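Local coordinates for sister chromatid cohesion protein (Chaetomium thermophilum, PDB 5T8V) that probably loads cohesin onto chromatin, the chain here being the C-terminal HEAT-repeat part of the Scc2 loader, at residues L426-L431 and G457-A462; G437-D442 and N450-L455; S464-H469 and I600-Q605; T627-S632 and D663-V668. All blocks are in the same frame, centred on the assembly; numbering follows the deposited sequence.

Interaction 1: residues L426-L431 and G457-A462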
loop_
_atom_site.group_PDB
_atom_site.type_symbol
_atom_site.label_atom_id
_atom_site.label_comp_id
_atom_site.label_asym_id
_atom_site.label_seq_id
_atom_site.Cartn_x
_atom_site.Cartn_y
_atom_site.Cartn_z
ATOM N N LEU A 426 -26.935 -2.968 13.619
ATOM C CA LEU A 426 -27.209 -4.400 13.570
ATOM C C LEU A 426 -26.986 -4.953 12.167
ATOM O O LEU A 426 -26.314 -5.980 11.989
ATOM C CB LEU A 426 -28.639 -4.671 14.042
ATOM C CG LEU A 426 -29.114 -6.125 14.007
ATOM C CD1 LEU A 426 -28.150 -7.044 14.736
ATOM C CD2 LEU A 426 -30.503 -6.223 14.612
ATOM N N LEU A 427 -27.535 -4.275 11.157
ATOM C CA LEU A 427 -27.303 -4.681 9.776
ATOM C C LEU A 427 -25.817 -4.645 9.443
ATOM O O LEU A 427 -25.270 -5.595 8.871
ATOM C CB LEU A 427 -28.094 -3.774 8.836
ATOM C CG LEU A 427 -29.614 -3.929 8.913
ATOM C CD1 LEU A 427 -30.306 -2.708 8.347
ATOM C CD2 LEU A 427 -30.047 -5.178 8.165
ATOM N N LEU A 428 -25.144 -3.550 9.809
ATOM C CA LEU A 428 -23.709 -3.443 9.566
ATOM C C LEU A 428 -22.928 -4.481 10.357
ATOM O O LEU A 428 -21.897 -4.971 9.887
ATOM C CB LEU A 428 -23.225 -2.038 9.920
ATOM C CG LEU A 428 -23.674 -0.916 8.984
ATOM C CD1 LEU A 428 -23.426 0.441 9.627
ATOM C CD2 LEU A 428 -22.952 -1.016 7.653
ATOM N N ARG A 429 -23.393 -4.821 11.561
ATOM C CA ARG A 429 -22.711 -5.828 12.367
ATOM C C ARG A 429 -22.752 -7.187 11.683
ATOM O O ARG A 429 -21.718 -7.844 11.516
ATOM C CB ARG A 429 -23.348 -5.913 13.754
ATOM C CG ARG A 429 -22.648 -6.874 14.708
ATOM C CD ARG A 429 -23.631 -7.503 15.683
ATOM N NE ARG A 429 -24.363 -6.502 16.454
ATOM C CZ ARG A 429 -25.385 -6.778 17.256
ATOM N NH1 ARG A 429 -25.808 -8.026 17.398
ATOM N NH2 ARG A 429 -25.990 -5.801 17.916
ATOM N N LEU A 430 -23.946 -7.631 11.284
ATOM C CA LEU A 430 -24.053 -8.932 10.634
ATOM C C LEU A 430 -23.321 -8.938 9.298
ATOM O O LEU A 430 -22.659 -9.924 8.946
ATOM C CB LEU A 430 -25.522 -9.306 10.453
ATOM C CG LEU A 430 -26.330 -9.377 11.749
ATOM C CD1 LEU A 430 -27.772 -9.715 11.446
ATOM C CD2 LEU A 430 -25.743 -10.389 12.714
ATOM N N LEU A 431 -23.420 -7.844 8.542
ATOM C CA LEU A 431 -22.676 -7.754 7.292
ATOM C C LEU A 431 -21.179 -7.895 7.543
ATOM O O LEU A 431 -20.484 -8.628 6.829
ATOM C CB LEU A 431 -22.992 -6.429 6.598
ATOM C CG LEU A 431 -22.849 -6.400 5.076
ATOM C CD1 LEU A 431 -23.617 -5.227 4.498
ATOM C CD2 LEU A 431 -21.397 -6.316 4.668
ATOM N N GLY A 457 -13.336 -2.329 4.211
ATOM C CA GLY A 457 -12.677 -1.040 4.146
ATOM C C GLY A 457 -13.605 0.111 4.484
ATOM O O GLY A 457 -13.309 0.911 5.377
ATOM N N THR A 458 -14.736 0.207 3.779
ATOM C CA THR A 458 -15.663 1.307 4.029
ATOM C C THR A 458 -16.184 1.265 5.460
ATOM O O THR A 458 -16.313 2.308 6.113
ATOM C CB THR A 458 -16.828 1.266 3.034
ATOM O OG1 THR A 458 -17.576 0.063 3.221
ATOM C CG2 THR A 458 -16.327 1.312 1.602
ATOM N N MET A 459 -16.487 0.068 5.967
ATOM C CA MET A 459 -16.935 -0.047 7.352
ATOM C C MET A 459 -15.847 0.413 8.313
ATOM O O MET A 459 -16.121 1.133 9.284
ATOM C CB MET A 459 -17.352 -1.491 7.651
ATOM C CG MET A 459 -18.695 -1.884 7.034
ATOM S SD MET A 459 -19.274 -3.545 7.473
ATOM C CE MET A 459 -18.110 -4.543 6.566
ATOM N N CYS A 460 -14.600 0.020 8.051
ATOM C CA CYS A 460 -13.486 0.473 8.876
ATOM C C CYS A 460 -13.418 1.995 8.905
ATOM O O CYS A 460 -13.317 2.607 9.976
ATOM C CB CYS A 460 -12.181 -0.120 8.346
ATOM S SG CYS A 460 -10.883 -0.248 9.570
ATOM N N ALA A 461 -13.476 2.624 7.728
ATOM C CA ALA A 461 -13.471 4.082 7.661
ATOM C C ALA A 461 -14.609 4.676 8.479
ATOM O O ALA A 461 -14.418 5.666 9.195
ATOM C CB ALA A 461 -13.566 4.537 6.207
ATOM N N ALA A 462 -15.803 4.087 8.384
ATOM C CA ALA A 462 -16.944 4.611 9.128
ATOM C C ALA A 462 -16.699 4.550 10.630
ATOM O O ALA A 462 -16.976 5.515 11.354
ATOM C CB ALA A 462 -18.206 3.834 8.757
#
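Met459 reaches out from helix 446-474 and sets the end of its chain against Leu428 and Leu431, which lie one turn apart on helix 423-440. Its CG is anti to the carbonyl carbon (chi1 -74°), and the next torsion is extended (chi2 -176°), which carries the sulphur straight across to the opposite backbone. SD comes to rest 3.8 Å from the carbonyl O of Leu428, an approach of van der Waals kind. At the CG-SD bond the chain bends (chi3 -70°), turning the methyl off the line of the arm. CE of Met459 thereby meets CD2 of Leu431 at 4.2 Å, the two side chains crossing obliquely. Nearer the root of the methionine, CG of Met459 lies 4.4 Å from CD2 of Leu428. The two segments run antiparallel, as successive helices do in the alpha-solenoid of a HEAT-repeat protein, and their backbones stay well apart: the nearest CA atoms, of Leu428 and Met459, are separated by 7.9 Å. Helix 402-414 closes on the same buried leucines, Ile413 touching Leu428 and Val409 touching Leu431. Phe606, from a loop, packs on Met459 and also on Arg429, whose own side chain sets off away from the methionine.

Interaction 2: residues G437-D442 and N450-L455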
loop_
_atom_site.group_PDB
_atom_site.type_symbol
_atom_site.label_atom_id
_atom_site.label_comp_id
_atom_site.label_asym_id
_atom_site.label_seq_id
_atom_site.Cartn_x
_atom_site.Cartn_y
_atom_site.Cartn_z
ATOM N N GLY A 437 -15.970 -13.508 7.847
ATOM C CA GLY A 437 -16.074 -14.936 7.593
ATOM C C GLY A 437 -15.625 -15.310 6.193
ATOM O O GLY A 437 -14.879 -16.273 6.004
ATOM N N LEU A 438 -16.073 -14.548 5.189
ATOM C CA LEU A 438 -15.697 -14.854 3.811
ATOM C C LEU A 438 -14.196 -14.715 3.602
ATOM O O LEU A 438 -13.593 -15.493 2.853
ATOM C CB LEU A 438 -16.454 -13.946 2.838
ATOM C CG LEU A 438 -17.948 -14.222 2.635
ATOM C CD1 LEU A 438 -18.560 -13.188 1.697
ATOM C CD2 LEU A 438 -18.191 -15.629 2.097
ATOM N N VAL A 439 -13.572 -13.733 4.257
ATOM C CA VAL A 439 -12.138 -13.527 4.079
ATOM C C VAL A 439 -11.338 -14.601 4.807
ATOM O O VAL A 439 -10.222 -14.935 4.392
ATOM C CB VAL A 439 -11.745 -12.114 4.552
ATOM C CG1 VAL A 439 -10.231 -11.915 4.499
ATOM C CG2 VAL A 439 -12.434 -11.065 3.702
ATOM N N GLU A 440 -11.881 -15.163 5.885
ATOM C CA GLU A 440 -11.099 -16.024 6.763
ATOM C C GLU A 440 -11.167 -17.505 6.405
ATOM O O GLU A 440 -10.389 -18.289 6.961
ATOM C CB GLU A 440 -11.542 -15.829 8.218
ATOM C CG GLU A 440 -11.065 -14.515 8.820
ATOM C CD GLU A 440 -11.359 -14.402 10.304
ATOM O OE1 GLU A 440 -12.166 -15.208 10.817
ATOM O OE2 GLU A 440 -10.779 -13.509 10.958
ATOM N N ASN A 441 -12.056 -17.919 5.505
ATOM C CA ASN A 441 -12.088 -19.298 5.031
ATOM C C ASN A 441 -11.466 -19.341 3.639
ATOM O O ASN A 441 -11.918 -18.640 2.727
ATOM C CB ASN A 441 -13.511 -19.859 5.023
ATOM C CG ASN A 441 -14.341 -19.352 3.862
ATOM O OD1 ASN A 441 -14.305 -18.168 3.524
ATOM N ND2 ASN A 441 -15.097 -20.252 3.241
ATOM N N ASP A 442 -10.419 -20.154 3.485
ATOM C CA ASP A 442 -9.648 -20.161 2.247
ATOM C C ASP A 442 -10.374 -20.843 1.098
ATOM O O ASP A 442 -9.946 -20.693 -0.052
ATOM C CB ASP A 442 -8.295 -20.835 2.478
ATOM C CG ASP A 442 -7.366 -19.999 3.340
ATOM O OD1 ASP A 442 -7.869 -19.262 4.216
ATOM O OD2 ASP A 442 -6.135 -20.075 3.138
ATOM N N ASN A 450 -12.635 -10.319 -2.624
ATOM C CA ASN A 450 -12.462 -8.932 -3.044
ATOM C C ASN A 450 -13.604 -8.063 -2.539
ATOM O O ASN A 450 -13.380 -6.970 -2.004
ATOM C CB ASN A 450 -12.363 -8.860 -4.565
ATOM C CG ASN A 450 -11.157 -9.591 -5.098
ATOM O OD1 ASN A 450 -10.372 -10.149 -4.334
ATOM N ND2 ASN A 450 -11.006 -9.604 -6.415
ATOM N N MET A 451 -14.841 -8.529 -2.703
ATOM C CA MET A 451 -15.977 -7.779 -2.180
ATOM C C MET A 451 -15.851 -7.588 -0.674
ATOM O O MET A 451 -16.025 -6.478 -0.156
ATOM C CB MET A 451 -17.281 -8.497 -2.521
ATOM C CG MET A 451 -18.527 -7.681 -2.217
ATOM S SD MET A 451 -20.047 -8.635 -2.338
ATOM C CE MET A 451 -19.880 -9.702 -0.912
ATOM N N ALA A 452 -15.532 -8.668 0.044
ATOM C CA ALA A 452 -15.469 -8.610 1.500
ATOM C C ALA A 452 -14.431 -7.598 1.968
ATOM O O ALA A 452 -14.686 -6.810 2.884
ATOM C CB ALA A 452 -15.162 -9.997 2.060
ATOM N N LEU A 453 -13.244 -7.613 1.360
ATOM C CA LEU A 453 -12.226 -6.627 1.709
ATOM C C LEU A 453 -12.694 -5.217 1.368
ATOM O O LEU A 453 -12.545 -4.290 2.175
ATOM C CB LEU A 453 -10.919 -6.948 0.983
ATOM C CG LEU A 453 -10.237 -8.259 1.380
ATOM C CD1 LEU A 453 -9.153 -8.624 0.381
ATOM C CD2 LEU A 453 -9.654 -8.156 2.779
ATOM N N GLU A 454 -13.276 -5.041 0.182
ATOM C CA GLU A 454 -13.701 -3.715 -0.251
ATOM C C GLU A 454 -14.733 -3.123 0.703
ATOM O O GLU A 454 -14.721 -1.915 0.965
ATOM C CB GLU A 454 -14.252 -3.792 -1.673
ATOM C CG GLU A 454 -14.813 -2.484 -2.204
ATOM C CD GLU A 454 -14.924 -2.473 -3.719
ATOM O OE1 GLU A 454 -14.658 -3.523 -4.343
ATOM O OE2 GLU A 454 -15.278 -1.416 -4.285
ATOM N N LEU A 455 -15.633 -3.954 1.232
ATOM C CA LEU A 455 -16.643 -3.450 2.159
ATOM C C LEU A 455 -16.082 -3.281 3.564
ATOM O O LEU A 455 -16.374 -2.285 4.237
ATOM C CB LEU A 455 -17.854 -4.385 2.183
ATOM C CG LEU A 455 -18.785 -4.375 0.966
ATOM C CD1 LEU A 455 -20.000 -5.239 1.251
ATOM C CD2 LEU A 455 -19.223 -2.966 0.576
#
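Val439 pushes its two methyls toward Ala452 and Leu453 where helices 423-440 and 446-474, joined by a short turn, form a helical hairpin of the HEAT-repeat solenoid. The small methyl of Ala452 lets the chains come close, the CA atoms of Val439 and Ala452 being 6.5 Å apart. CB of Ala452 is a low bump that fits the shallow dip between two neighbours, with CG2 of Val439 at 3.4 Å and CB of Leu438 at 4.2 Å. Met435, one turn earlier on helix 423-440, also touches this alanine. Val439 in turn offers a notch between its methyls, and the end of Leu453 sits in it. Its CG1 is anti to the backbone N (chi1 175°) and its CG2 anti to the carbonyl carbon, which leaves the fork straddling that branch. The leucine does not aim its CB straight at the valine, yet its branch swings nearer, and the two side chains cross at about a right angle. Beside this patch Met451 turns mostly to other helices, packing on Val387 and Leu391 of helix 357-391 and on Leu405 of helix 402-414. The first helix is already ending here: Glu440 N bonds to Gly437 O, and Asn441 is the first residue to leave helical geometry. At the notch itself, CD2 of Leu453 stands 4.1 Å from CG2 and 4.2 Å from CG1 of Val439.

Interaction 3: residues S464-H469 and I600-Q605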
loop_
_atom_site.group_PDB
_atom_site.type_symbol
_atom_site.label_atom_id
_atom_site.label_comp_id
_atom_site.label_asym_id
_atom_site.label_seq_id
_atom_site.Cartn_x
_atom_site.Cartn_y
_atom_site.Cartn_z
ATOM N N SER A 464 -13.794 4.498 12.148
ATOM C CA SER A 464 -12.763 5.483 12.459
ATOM C C SER A 464 -13.363 6.878 12.583
ATOM O O SER A 464 -13.067 7.617 13.533
ATOM C CB SER A 464 -11.682 5.455 11.380
ATOM O OG SER A 464 -10.623 6.342 11.693
ATOM N N LYS A 465 -14.219 7.252 11.631
ATOM C CA LYS A 465 -14.881 8.549 11.700
ATOM C C LYS A 465 -15.726 8.670 12.960
ATOM O O LYS A 465 -15.737 9.723 13.608
ATOM C CB LYS A 465 -15.733 8.766 10.450
ATOM C CG LYS A 465 -16.831 9.797 10.632
ATOM C CD LYS A 465 -17.366 10.307 9.309
ATOM C CE LYS A 465 -18.660 11.079 9.511
ATOM N NZ LYS A 465 -18.601 11.985 10.702
ATOM N N LEU A 466 -16.437 7.605 13.331
ATOM C CA LEU A 466 -17.245 7.658 14.546
ATOM C C LEU A 466 -16.376 7.898 15.773
ATOM O O LEU A 466 -16.726 8.702 16.645
ATOM C CB LEU A 466 -18.051 6.369 14.702
ATOM C CG LEU A 466 -18.916 6.274 15.960
ATOM C CD1 LEU A 466 -20.263 5.670 15.637
ATOM C CD2 LEU A 466 -18.227 5.447 17.021
ATOM N N ARG A 467 -15.234 7.213 15.859
ATOM C CA ARG A 467 -14.354 7.380 17.011
ATOM C C ARG A 467 -13.801 8.798 17.075
ATOM O O ARG A 467 -13.782 9.426 18.143
ATOM C CB ARG A 467 -13.226 6.350 16.948
ATOM C CG ARG A 467 -13.690 4.937 17.261
ATOM C CD ARG A 467 -12.800 3.887 16.627
ATOM N NE ARG A 467 -11.391 4.118 16.920
ATOM C CZ ARG A 467 -10.826 3.907 18.105
ATOM N NH1 ARG A 467 -11.555 3.468 19.124
ATOM N NH2 ARG A 467 -9.531 4.147 18.271
ATOM N N GLY A 468 -13.352 9.325 15.934
ATOM C CA GLY A 468 -12.901 10.707 15.906
ATOM C C GLY A 468 -13.984 11.668 16.352
ATOM O O GLY A 468 -13.732 12.586 17.139
ATOM N N HIS A 469 -15.211 11.464 15.865
ATOM C CA HIS A 469 -16.314 12.337 16.247
ATOM C C HIS A 469 -16.588 12.249 17.743
ATOM O O HIS A 469 -16.904 13.257 18.383
ATOM C CB HIS A 469 -17.565 11.981 15.444
ATOM C CG HIS A 469 -18.688 12.957 15.609
ATOM N ND1 HIS A 469 -18.484 14.315 15.728
ATOM C CD2 HIS A 469 -20.029 12.772 15.666
ATOM C CE1 HIS A 469 -19.649 14.924 15.856
ATOM N NE2 HIS A 469 -20.603 14.011 15.821
ATOM N N ILE A 600 -22.491 4.334 23.225
ATOM C CA ILE A 600 -23.085 3.001 23.170
ATOM C C ILE A 600 -22.528 2.219 21.987
ATOM O O ILE A 600 -22.224 1.023 22.100
ATOM C CB ILE A 600 -24.620 3.107 23.117
ATOM C CG1 ILE A 600 -25.144 3.668 24.442
ATOM C CG2 ILE A 600 -25.249 1.742 22.832
ATOM C CD1 ILE A 600 -26.602 4.037 24.425
ATOM N N LEU A 601 -22.375 2.878 20.837
ATOM C CA LEU A 601 -21.896 2.186 19.646
ATOM C C LEU A 601 -20.457 1.718 19.814
ATOM O O LEU A 601 -20.100 0.629 19.352
ATOM C CB LEU A 601 -22.025 3.095 18.423
ATOM C CG LEU A 601 -23.439 3.305 17.877
ATOM C CD1 LEU A 601 -23.420 4.350 16.783
ATOM C CD2 LEU A 601 -24.036 2.001 17.350
ATOM N N LEU A 602 -19.612 2.524 20.462
ATOM C CA LEU A 602 -18.223 2.117 20.647
ATOM C C LEU A 602 -18.107 0.786 21.371
ATOM O O LEU A 602 -17.097 0.095 21.211
ATOM C CB LEU A 602 -17.448 3.187 21.415
ATOM C CG LEU A 602 -17.177 4.499 20.677
ATOM C CD1 LEU A 602 -16.462 5.470 21.594
ATOM C CD2 LEU A 602 -16.364 4.266 19.411
ATOM N N ARG A 603 -19.112 0.411 22.158
ATOM C CA ARG A 603 -19.127 -0.865 22.854
ATOM C C ARG A 603 -19.991 -1.901 22.151
ATOM O O ARG A 603 -20.202 -2.989 22.696
ATOM C CB ARG A 603 -19.614 -0.671 24.290
ATOM C CG ARG A 603 -18.883 0.425 25.049
ATOM C CD ARG A 603 -17.380 0.194 25.087
ATOM N NE ARG A 603 -17.039 -1.082 25.709
ATOM C CZ ARG A 603 -15.806 -1.448 26.036
ATOM N NH1 ARG A 603 -14.787 -0.633 25.808
ATOM N NH2 ARG A 603 -15.589 -2.628 26.599
ATOM N N SER A 604 -20.501 -1.590 20.962
ATOM C CA SER A 604 -21.254 -2.561 20.188
ATOM C C SER A 604 -20.301 -3.548 19.524
ATOM O O SER A 604 -19.116 -3.273 19.332
ATOM C CB SER A 604 -22.110 -1.870 19.127
ATOM O OG SER A 604 -21.314 -1.387 18.056
ATOM N N GLN A 605 -20.839 -4.716 19.171
ATOM C CA GLN A 605 -20.013 -5.745 18.550
ATOM C C GLN A 605 -19.461 -5.281 17.208
ATOM O O GLN A 605 -18.398 -5.743 16.780
ATOM C CB GLN A 605 -20.822 -7.031 18.382
ATOM C CG GLN A 605 -20.010 -8.201 17.870
ATOM C CD GLN A 605 -20.844 -9.449 17.662
ATOM O OE1 GLN A 605 -22.020 -9.498 18.034
ATOM N NE2 GLN A 605 -20.238 -10.468 17.059
#
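Leu466 spreads its two methyls over two successive leucines of the segment 600-605, one branch to each. CD1 of Leu466 meets CD1 of Leu601 at 3.6 Å, the side chains standing roughly perpendicular. On the other branch, CD2 of Leu466 lies 3.3 Å from CD2 of Leu602, and here the two side chains lie alongside, running in opposite senses. CG anti to the backbone N (chi1 178°) points the fork of Leu466 at the two leucines. CD2 of Leu602 also takes CG of Arg467 at 3.5 Å, across the arginine's aliphatic stem, whose far end makes a long, weak ion pair with Asp643. Replacing Leu466 by an alanine would probably open a gap between the helices and leave the methyls of Leu601 and Leu602 without their main partner on this segment. Around these leucines, Asp417 touches both Leu466 and Leu601, and Ser464 OG is hydrogen-bonded to Val639 O of helix 628-642. Beyond Leu602 the turn is tied back by Ser604: its OG gives a 2.7 Å bond to Leu601 O, in the carbonyl plane and on a lone pair, while Ser604 N bonds to the same oxygen at 2.8 Å. In this HEAT-repeat solenoid the contact joins helices far apart in sequence. Because only carbon atoms meet, its fit depends on the shapes and branching of the side chains, without the directionality of a polar bond.

Interaction 4: residues T627-S632 and D663-V668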
loop_
_atom_site.group_PDB
_atom_site.type_symbol
_atom_site.label_atom_id
_atom_site.label_comp_id
_atom_site.label_asym_id
_atom_site.label_seq_id
_atom_site.Cartn_x
_atom_site.Cartn_y
_atom_site.Cartn_z
ATOM N N THR A 627 -7.155 -3.777 -7.979
ATOM C CA THR A 627 -8.301 -2.996 -7.530
ATOM C C THR A 627 -8.580 -3.146 -6.045
ATOM O O THR A 627 -8.991 -2.179 -5.400
ATOM C CB THR A 627 -9.554 -3.398 -8.317
ATOM O OG1 THR A 627 -9.765 -4.811 -8.198
ATOM C CG2 THR A 627 -9.406 -3.026 -9.786
ATOM N N VAL A 628 -8.373 -4.339 -5.482
ATOM C CA VAL A 628 -8.522 -4.504 -4.040
ATOM C C VAL A 628 -7.383 -3.804 -3.310
ATOM O O VAL A 628 -7.550 -3.344 -2.175
ATOM C CB VAL A 628 -8.599 -6.001 -3.678
ATOM C CG1 VAL A 628 -7.212 -6.644 -3.660
ATOM C CG2 VAL A 628 -9.308 -6.195 -2.349
ATOM N N ARG A 629 -6.215 -3.708 -3.949
ATOM C CA ARG A 629 -5.069 -3.038 -3.341
ATOM C C ARG A 629 -5.298 -1.533 -3.254
ATOM O O ARG A 629 -5.193 -0.936 -2.177
ATOM C CB ARG A 629 -3.809 -3.349 -4.150
ATOM C CG ARG A 629 -2.551 -2.639 -3.670
ATOM C CD ARG A 629 -1.410 -2.833 -4.652
ATOM N NE ARG A 629 -1.065 -4.241 -4.819
ATOM C CZ ARG A 629 -0.270 -4.710 -5.776
ATOM N NH1 ARG A 629 0.267 -3.887 -6.668
ATOM N NH2 ARG A 629 -0.016 -6.010 -5.845
ATOM N N SER A 630 -5.601 -0.899 -4.389
ATOM C CA SER A 630 -5.835 0.543 -4.388
ATOM C C SER A 630 -7.018 0.903 -3.500
ATOM O O SER A 630 -6.990 1.920 -2.795
ATOM C CB SER A 630 -6.070 1.037 -5.816
ATOM O OG SER A 630 -7.252 0.474 -6.358
ATOM N N LYS A 631 -8.069 0.083 -3.523
ATOM C CA LYS A 631 -9.219 0.325 -2.661
ATOM C C LYS A 631 -8.833 0.217 -1.190
ATOM O O LYS A 631 -9.248 1.044 -0.366
ATOM C CB LYS A 631 -10.332 -0.664 -3.007
ATOM C CG LYS A 631 -11.572 -0.550 -2.146
ATOM C CD LYS A 631 -12.149 0.859 -2.161
ATOM C CE LYS A 631 -13.540 0.889 -1.552
ATOM N NZ LYS A 631 -13.584 0.167 -0.253
ATOM N N SER A 632 -8.038 -0.797 -0.841
ATOM C CA SER A 632 -7.557 -0.924 0.531
ATOM C C SER A 632 -6.761 0.308 0.947
ATOM O O SER A 632 -6.961 0.850 2.038
ATOM C CB SER A 632 -6.706 -2.186 0.675
ATOM O OG SER A 632 -7.514 -3.349 0.651
ATOM N N ASP A 663 7.918 -4.704 0.897
ATOM C CA ASP A 663 7.224 -5.865 0.364
ATOM C C ASP A 663 7.952 -6.403 -0.864
ATOM O O ASP A 663 8.640 -5.669 -1.579
ATOM C CB ASP A 663 5.782 -5.502 0.006
ATOM C CG ASP A 663 4.949 -6.713 -0.363
ATOM O OD1 ASP A 663 4.381 -7.345 0.552
ATOM O OD2 ASP A 663 4.856 -7.031 -1.568
ATOM N N SER A 664 7.794 -7.706 -1.107
ATOM C CA SER A 664 8.463 -8.345 -2.233
ATOM C C SER A 664 8.001 -7.803 -3.581
ATOM O O SER A 664 8.672 -8.052 -4.589
ATOM C CB SER A 664 8.243 -9.860 -2.183
ATOM O OG SER A 664 6.863 -10.180 -2.195
ATOM N N SER A 665 6.888 -7.078 -3.625
ATOM C CA SER A 665 6.385 -6.484 -4.855
ATOM C C SER A 665 6.813 -5.025 -4.951
ATOM O O SER A 665 6.989 -4.342 -3.940
ATOM C CB SER A 665 4.860 -6.583 -4.921
ATOM O OG SER A 665 4.353 -5.889 -6.046
ATOM N N THR A 666 6.974 -4.552 -6.187
ATOM C CA THR A 666 7.467 -3.202 -6.438
ATOM C C THR A 666 6.425 -2.151 -6.072
ATOM O O THR A 666 6.613 -1.387 -5.118
ATOM C CB THR A 666 7.873 -3.052 -7.908
ATOM O OG1 THR A 666 8.973 -3.925 -8.193
ATOM C CG2 THR A 666 8.283 -1.613 -8.228
ATOM N N GLN A 667 5.325 -2.100 -6.826
ATOM C CA GLN A 667 4.353 -1.030 -6.642
ATOM C C GLN A 667 3.685 -1.078 -5.273
ATOM O O GLN A 667 3.074 -0.085 -4.859
ATOM C CB GLN A 667 3.313 -1.080 -7.762
ATOM C CG GLN A 667 3.815 -0.433 -9.048
ATOM C CD GLN A 667 3.125 -0.954 -10.291
ATOM O OE1 GLN A 667 1.945 -1.307 -10.264
ATOM N NE2 GLN A 667 3.865 -1.009 -11.395
ATOM N N VAL A 668 3.792 -2.200 -4.558
ATOM C CA VAL A 668 3.363 -2.228 -3.163
ATOM C C VAL A 668 4.245 -1.306 -2.332
ATOM O O VAL A 668 3.758 -0.547 -1.486
ATOM C CB VAL A 668 3.379 -3.672 -2.622
ATOM C CG1 VAL A 668 2.973 -3.704 -1.152
ATOM C CG2 VAL A 668 2.453 -4.556 -3.443
#
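Arg629 and Val668 mark where the two segments come closest, CA atoms 8.5 Å apart, in the first turns of helices 628-642 and 666-682 of the alpha-solenoid built of HEAT repeats. The second helix is led in by an Asx turn: Ser665 N donates to Asp663 OD2 at 2.9 Å with an N-H...O angle of 157°, meeting the anti side of that oxygen somewhat out of the carboxylate plane. Of the closest pair, Arg629 alone points across, and it does most of the reaching between the segments. Its chain leaves with CG anti to the backbone N (chi1 176°) and bends at chi3 (-61°), bringing the flat guanidinium over Val668. CG2 of the valine sits over the centre of one guanidinium face, 3.6 Å from Arg629 CZ, the two side chains set across one another. Gln667 CB and Ser665 OG approach the same group obliquely and at longer range, while Arg629 NH2 makes a weak hydrogen bond to Ser623 O. Asp663 OD2 stands 6.6 Å from Arg629 NH2, so the opposite charges may attract without a salt bridge. In place of this arginine, an alanine is likely to leave the Val668 methyl without its flat cover and Ser623 O without its weak donor. Within the first helix, Ser632 OG bonds to Val628 O at 2.8 Å, reaching it from the face opposite to that met by Ser632 N.

Overall arrangement
Helix 446-474 runs through interactions 1, 2 and 3, meeting helix 423-440 in the first two and segment 600-605 in the third. Interactions 1 and 2 lie 13 Å apart by their centres, and CD2 of Leu431 packs on CD1 of Leu455 at 3.8 Å between them. Interaction 3 joins interaction 1 where Arg429 CD lies 3.5 Å from Gln605 OE1. Interaction 4 is tied to interaction 2: Lys631 NZ lies 2.7 Å from Glu454 O, and Leu453 CD1 touches Val628 CG2 at 3.7 Å. Interactions 3 and 4 are farthest apart, centres about 28 Å, along this superhelical stretch of the loader.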